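Mitomycin biosynthesis 6-O-methyltransferase (PDB 3GWZ) transfers the methyl group of S-adenosyl-L-methionine to the 6-hydroxyl of 6-demethylmitomycins A and B, forming the quinone methoxy group of the mitomycins. Local coordinates at residues A203-M217 / L227-A241. Numbering follows the deposited sequence.
With SAH (S-adenosyl-L-homocysteine), chain G.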
# COMPACT_ATOMS: atom_id res chain seq x y z
N ALA A 203 -18.86 -1.34 -34.89
CA ALA A 203 -19.92 -1.87 -34.04
C ALA A 203 -20.60 -0.77 -33.24
O ALA A 203 -19.95 0.13 -32.71
CB ALA A 203 -19.37 -2.94 -33.09
N ALA A 204 -21.93 -0.84 -33.17
CA ALA A 204 -22.68 0.04 -32.29
C ALA A 204 -22.93 -0.60 -30.93
O ALA A 204 -22.96 0.09 -29.91
CB ALA A 204 -24.00 0.44 -32.95
N THR A 205 -23.10 -1.92 -30.90
CA THR A 205 -23.38 -2.63 -29.66
C THR A 205 -22.49 -3.84 -29.48
O THR A 205 -22.18 -4.55 -30.44
CB THR A 205 -24.83 -3.14 -29.60
OG1 THR A 205 -25.09 -3.94 -30.76
CG2 THR A 205 -25.83 -1.96 -29.55
N ALA A 206 -22.09 -4.09 -28.23
CA ALA A 206 -21.27 -5.24 -27.87
C ALA A 206 -21.85 -5.94 -26.64
O ALA A 206 -22.42 -5.30 -25.75
CB ALA A 206 -19.85 -4.80 -27.60
N VAL A 207 -21.71 -7.26 -26.58
CA VAL A 207 -22.15 -8.00 -25.41
C VAL A 207 -21.01 -8.90 -24.92
O VAL A 207 -20.46 -9.68 -25.70
CB VAL A 207 -23.37 -8.88 -25.73
CG1 VAL A 207 -23.67 -9.79 -24.56
CG2 VAL A 207 -24.58 -8.01 -26.08
N ASP A 208 -20.64 -8.76 -23.65
CA ASP A 208 -19.61 -9.64 -23.09
C ASP A 208 -20.25 -10.73 -22.25
O ASP A 208 -20.82 -10.47 -21.18
CB ASP A 208 -18.59 -8.88 -22.23
CG ASP A 208 -17.33 -9.71 -21.96
OD1 ASP A 208 -17.28 -10.88 -22.41
OD2 ASP A 208 -16.39 -9.21 -21.31
N ILE A 209 -20.13 -11.96 -22.75
CA ILE A 209 -20.78 -13.10 -22.14
C ILE A 209 -19.89 -13.73 -21.07
O ILE A 209 -18.81 -14.20 -21.38
CB ILE A 209 -21.08 -14.16 -23.21
CG1 ILE A 209 -21.88 -13.53 -24.36
CG2 ILE A 209 -21.83 -15.34 -22.60
CD1 ILE A 209 -21.74 -14.30 -25.66
N GLY A 210 -20.36 -13.75 -19.83
CA GLY A 210 -19.53 -14.23 -18.73
C GLY A 210 -18.31 -13.34 -18.55
O GLY A 210 -17.18 -13.82 -18.38
N GLY A 211 -18.54 -12.03 -18.58
CA GLY A 211 -17.47 -11.04 -18.64
C GLY A 211 -16.75 -10.72 -17.33
O GLY A 211 -15.99 -9.75 -17.27
N GLY A 212 -16.98 -11.53 -16.29
CA GLY A 212 -16.28 -11.33 -15.02
C GLY A 212 -16.56 -9.98 -14.39
O GLY A 212 -17.71 -9.55 -14.31
N ARG A 213 -15.51 -9.29 -13.93
CA ARG A 213 -15.71 -7.99 -13.29
C ARG A 213 -15.79 -6.85 -14.30
O ARG A 213 -15.89 -5.69 -13.91
CB ARG A 213 -14.62 -7.71 -12.25
CG ARG A 213 -14.83 -8.47 -10.96
CD ARG A 213 -13.68 -8.26 -10.00
NE ARG A 213 -14.03 -8.73 -8.67
CZ ARG A 213 -13.28 -8.54 -7.59
NH1 ARG A 213 -12.12 -7.89 -7.68
NH2 ARG A 213 -13.69 -9.01 -6.42
N GLY A 214 -15.72 -7.18 -15.58
CA GLY A 214 -16.01 -6.20 -16.61
C GLY A 214 -14.84 -5.41 -17.17
O GLY A 214 -15.05 -4.46 -17.91
N SER A 215 -13.60 -5.78 -16.83
CA SER A 215 -12.45 -5.04 -17.35
C SER A 215 -12.33 -5.10 -18.88
O SER A 215 -11.91 -4.13 -19.53
CB SER A 215 -11.14 -5.48 -16.67
OG SER A 215 -10.79 -6.81 -16.98
N LEU A 216 -12.71 -6.22 -19.48
CA LEU A 216 -12.68 -6.31 -20.93
C LEU A 216 -13.66 -5.31 -21.55
O LEU A 216 -13.29 -4.54 -22.44
CB LEU A 216 -12.98 -7.73 -21.43
CG LEU A 216 -13.04 -7.85 -22.96
CD1 LEU A 216 -11.71 -7.43 -23.57
CD2 LEU A 216 -13.41 -9.27 -23.40
N MSE A 217 -14.90 -5.32 -21.08
CA MSE A 217 -15.89 -4.37 -21.60
C MSE A 217 -15.44 -2.92 -21.36
O MSE A 217 -15.62 -2.06 -22.21
CB MSE A 217 -17.28 -4.62 -20.99
CG MSE A 217 -18.41 -3.79 -21.61
SE MSE A 217 -18.82 -4.40 -23.41
CE MSE A 217 -17.46 -3.42 -24.40
N LEU A 227 -19.31 3.08 -28.95
CA LEU A 227 -19.83 1.75 -28.64
C LEU A 227 -20.66 1.73 -27.36
O LEU A 227 -20.37 2.47 -26.41
CB LEU A 227 -18.66 0.77 -28.51
CG LEU A 227 -19.00 -0.71 -28.38
CD1 LEU A 227 -19.68 -1.23 -29.64
CD2 LEU A 227 -17.73 -1.50 -28.09
N ARG A 228 -21.70 0.90 -27.32
CA ARG A 228 -22.38 0.64 -26.06
C ARG A 228 -22.39 -0.86 -25.80
O ARG A 228 -22.32 -1.66 -26.73
CB ARG A 228 -23.79 1.23 -26.03
CG ARG A 228 -24.86 0.37 -26.65
CD ARG A 228 -26.24 0.94 -26.32
NE ARG A 228 -27.31 0.20 -26.98
CZ ARG A 228 -27.73 0.43 -28.22
NH1 ARG A 228 -27.15 1.39 -28.94
NH2 ARG A 228 -28.70 -0.30 -28.75
N GLY A 229 -22.48 -1.24 -24.53
CA GLY A 229 -22.27 -2.63 -24.19
C GLY A 229 -23.26 -3.21 -23.20
O GLY A 229 -24.01 -2.47 -22.55
N THR A 230 -23.25 -4.53 -23.10
CA THR A 230 -24.00 -5.23 -22.08
C THR A 230 -23.08 -6.27 -21.48
O THR A 230 -22.45 -7.03 -22.22
CB THR A 230 -25.24 -5.94 -22.66
OG1 THR A 230 -26.08 -4.98 -23.30
CG2 THR A 230 -26.01 -6.65 -21.56
N LEU A 231 -23.00 -6.30 -20.16
CA LEU A 231 -22.21 -7.33 -19.49
C LEU A 231 -23.13 -8.35 -18.84
O LEU A 231 -23.93 -8.01 -17.96
CB LEU A 231 -21.33 -6.69 -18.42
CG LEU A 231 -20.46 -7.80 -17.81
CD1 LEU A 231 -19.01 -7.44 -17.91
CD2 LEU A 231 -20.90 -8.10 -16.40
N LEU A 232 -23.01 -9.60 -19.27
CA LEU A 232 -23.81 -10.70 -18.74
C LEU A 232 -22.95 -11.54 -17.79
O LEU A 232 -21.89 -12.01 -18.18
CB LEU A 232 -24.29 -11.58 -19.90
CG LEU A 232 -24.88 -12.97 -19.63
CD1 LEU A 232 -26.09 -12.88 -18.73
CD2 LEU A 232 -25.24 -13.63 -20.95
N GLU A 233 -23.42 -11.71 -16.56
CA GLU A 233 -22.70 -12.51 -15.55
C GLU A 233 -23.67 -13.10 -14.53
O GLU A 233 -24.82 -12.65 -14.41
CB GLU A 233 -21.65 -11.67 -14.81
CG GLU A 233 -20.22 -11.85 -15.30
CD GLU A 233 -19.65 -13.19 -14.92
OE1 GLU A 233 -20.29 -13.91 -14.12
OE2 GLU A 233 -18.57 -13.54 -15.42
N ARG A 234 -23.19 -14.10 -13.79
CA ARG A 234 -23.90 -14.59 -12.61
C ARG A 234 -24.22 -13.41 -11.69
O ARG A 234 -23.39 -12.51 -11.50
CB ARG A 234 -23.05 -15.62 -11.85
CG ARG A 234 -22.54 -16.76 -12.72
CD ARG A 234 -21.94 -17.85 -11.84
NE ARG A 234 -20.65 -17.47 -11.26
CZ ARG A 234 -20.10 -18.07 -10.21
NH1 ARG A 234 -20.75 -19.05 -9.58
NH2 ARG A 234 -18.91 -17.67 -9.75
N PRO A 235 -25.42 -13.42 -11.10
CA PRO A 235 -25.92 -12.26 -10.34
C PRO A 235 -24.93 -11.62 -9.35
O PRO A 235 -24.78 -10.40 -9.38
CB PRO A 235 -27.14 -12.84 -9.60
CG PRO A 235 -27.66 -13.87 -10.55
CD PRO A 235 -26.44 -14.48 -11.22
N PRO A 236 -24.26 -12.41 -8.49
CA PRO A 236 -23.32 -11.77 -7.57
C PRO A 236 -22.14 -11.12 -8.30
O PRO A 236 -21.69 -10.05 -7.91
CB PRO A 236 -22.80 -12.94 -6.71
CG PRO A 236 -23.73 -14.07 -6.96
CD PRO A 236 -24.29 -13.88 -8.34
N VAL A 237 -21.64 -11.79 -9.33
CA VAL A 237 -20.50 -11.30 -10.08
C VAL A 237 -20.91 -10.07 -10.88
O VAL A 237 -20.15 -9.10 -11.01
CB VAL A 237 -19.95 -12.40 -11.02
CG1 VAL A 237 -18.70 -11.93 -11.73
CG2 VAL A 237 -19.67 -13.68 -10.22
N ALA A 238 -22.13 -10.09 -11.41
CA ALA A 238 -22.65 -8.96 -12.18
C ALA A 238 -22.61 -7.67 -11.36
O ALA A 238 -22.30 -6.60 -11.89
CB ALA A 238 -24.06 -9.24 -12.67
N GLU A 239 -22.94 -7.77 -10.08
CA GLU A 239 -22.90 -6.59 -9.21
C GLU A 239 -21.48 -6.07 -9.02
O GLU A 239 -21.25 -4.86 -8.93
CB GLU A 239 -23.57 -6.88 -7.86
CG GLU A 239 -25.08 -7.09 -7.96
CD GLU A 239 -25.77 -5.99 -8.76
OE1 GLU A 239 -25.54 -4.80 -8.47
OE2 GLU A 239 -26.55 -6.33 -9.69
N GLU A 240 -20.51 -6.98 -8.96
CA GLU A 240 -19.12 -6.55 -8.90
C GLU A 240 -18.73 -5.81 -10.18
O GLU A 240 -18.06 -4.78 -10.13
CB GLU A 240 -18.19 -7.74 -8.64
CG GLU A 240 -18.45 -8.44 -7.31
CD GLU A 240 -17.57 -9.66 -7.11
OE1 GLU A 240 -16.44 -9.69 -7.66
OE2 GLU A 240 -18.01 -10.60 -6.42
N ALA A 241 -19.16 -6.33 -11.32
CA ALA A 241 -18.91 -5.66 -12.59
C ALA A 241 -19.58 -4.29 -12.62
O ALA A 241 -19.01 -3.33 -13.15
CB ALA A 241 -19.40 -6.50 -13.78
N SAH G . -14.59 -13.22 -19.00
CA SAH G . -13.94 -12.96 -17.67
CB SAH G . -14.16 -14.09 -16.64
CG SAH G . -13.66 -15.49 -17.04
SD SAH G . -13.86 -16.67 -15.71
C SAH G . -12.47 -12.75 -17.87
O SAH G . -11.80 -12.22 -16.97
OXT SAH G . -11.91 -13.08 -18.93
C5' SAH G . -15.38 -17.44 -16.22
C4' SAH G . -16.64 -16.67 -15.79
O4' SAH G . -17.87 -17.36 -16.15
C3' SAH G . -16.78 -16.37 -14.30
O3' SAH G . -16.71 -14.94 -14.11
C2' SAH G . -18.17 -16.87 -13.89
O2' SAH G . -18.90 -15.97 -13.05
C1' SAH G . -18.89 -16.95 -15.22
N9 SAH G . -19.97 -17.96 -15.28
C8 SAH G . -19.88 -19.26 -14.92
N7 SAH G . -21.06 -19.90 -15.15
C5 SAH G . -21.91 -18.99 -15.69
C6 SAH G . -23.30 -19.00 -16.17
N6 SAH G . -24.01 -20.15 -16.12
N1 SAH G . -23.82 -17.83 -16.65
C2 SAH G . -23.10 -16.70 -16.69
N3 SAH G . -21.82 -16.62 -16.27
C4 SAH G . -21.19 -17.72 -15.77
O HOH W 1 -25.21 -4.14 -25.75
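Leu227 packs against Ala203 and Ala206 where strands 205-209 and 228-233 pair in parallel, the first beta-alpha-beta unit of the class I methyltransferase Rossmann-like fold. With CG anti to the backbone N (chi1 -172°), Leu227 spreads its two methyls along the start of strand 205-209: CD1 lies 3.4 Å from Ala203 O and also meets Ala204 O, and CD2 reaches Ala206 CB and the CE of selenomethionine Met217. Backbone bonds then run from Arg228 N to Ala204 O through to Leu232 N to Asp208 O. On the face with Val207 and Thr230, Thr205 CG2 sits over the centre of the Arg228 guanidinium, 3.3 Å from CZ, while Thr205 OG1 bonds to Asp270. On the face with Ala206 and Asp208, Leu231 packs against the glycine-rich loop, its CD1 3.5 Å from Gly214 CA; a side chain at Gly211 would collide with this methyl. At the C-terminal end of strand 228-233, Gly212 N donates to Glu233 OE2 at 2.7 Å; OE2 also accepts from O3' of S-adenosyl-L-homocysteine, as OE1 does from O2', so one carboxylate ties loop to ribose. Gly210 O receives the ligand's amino group. Arg213, also salt-bridged to Glu177, forms a salt bridge to Glu240 on helix 235-247: Glu240 OE1 lies in the guanidinium plane and takes both Arg213 NE and NH2, at 2.8 Å and 3.1 Å, with the carboxylate turned 72° from that plane.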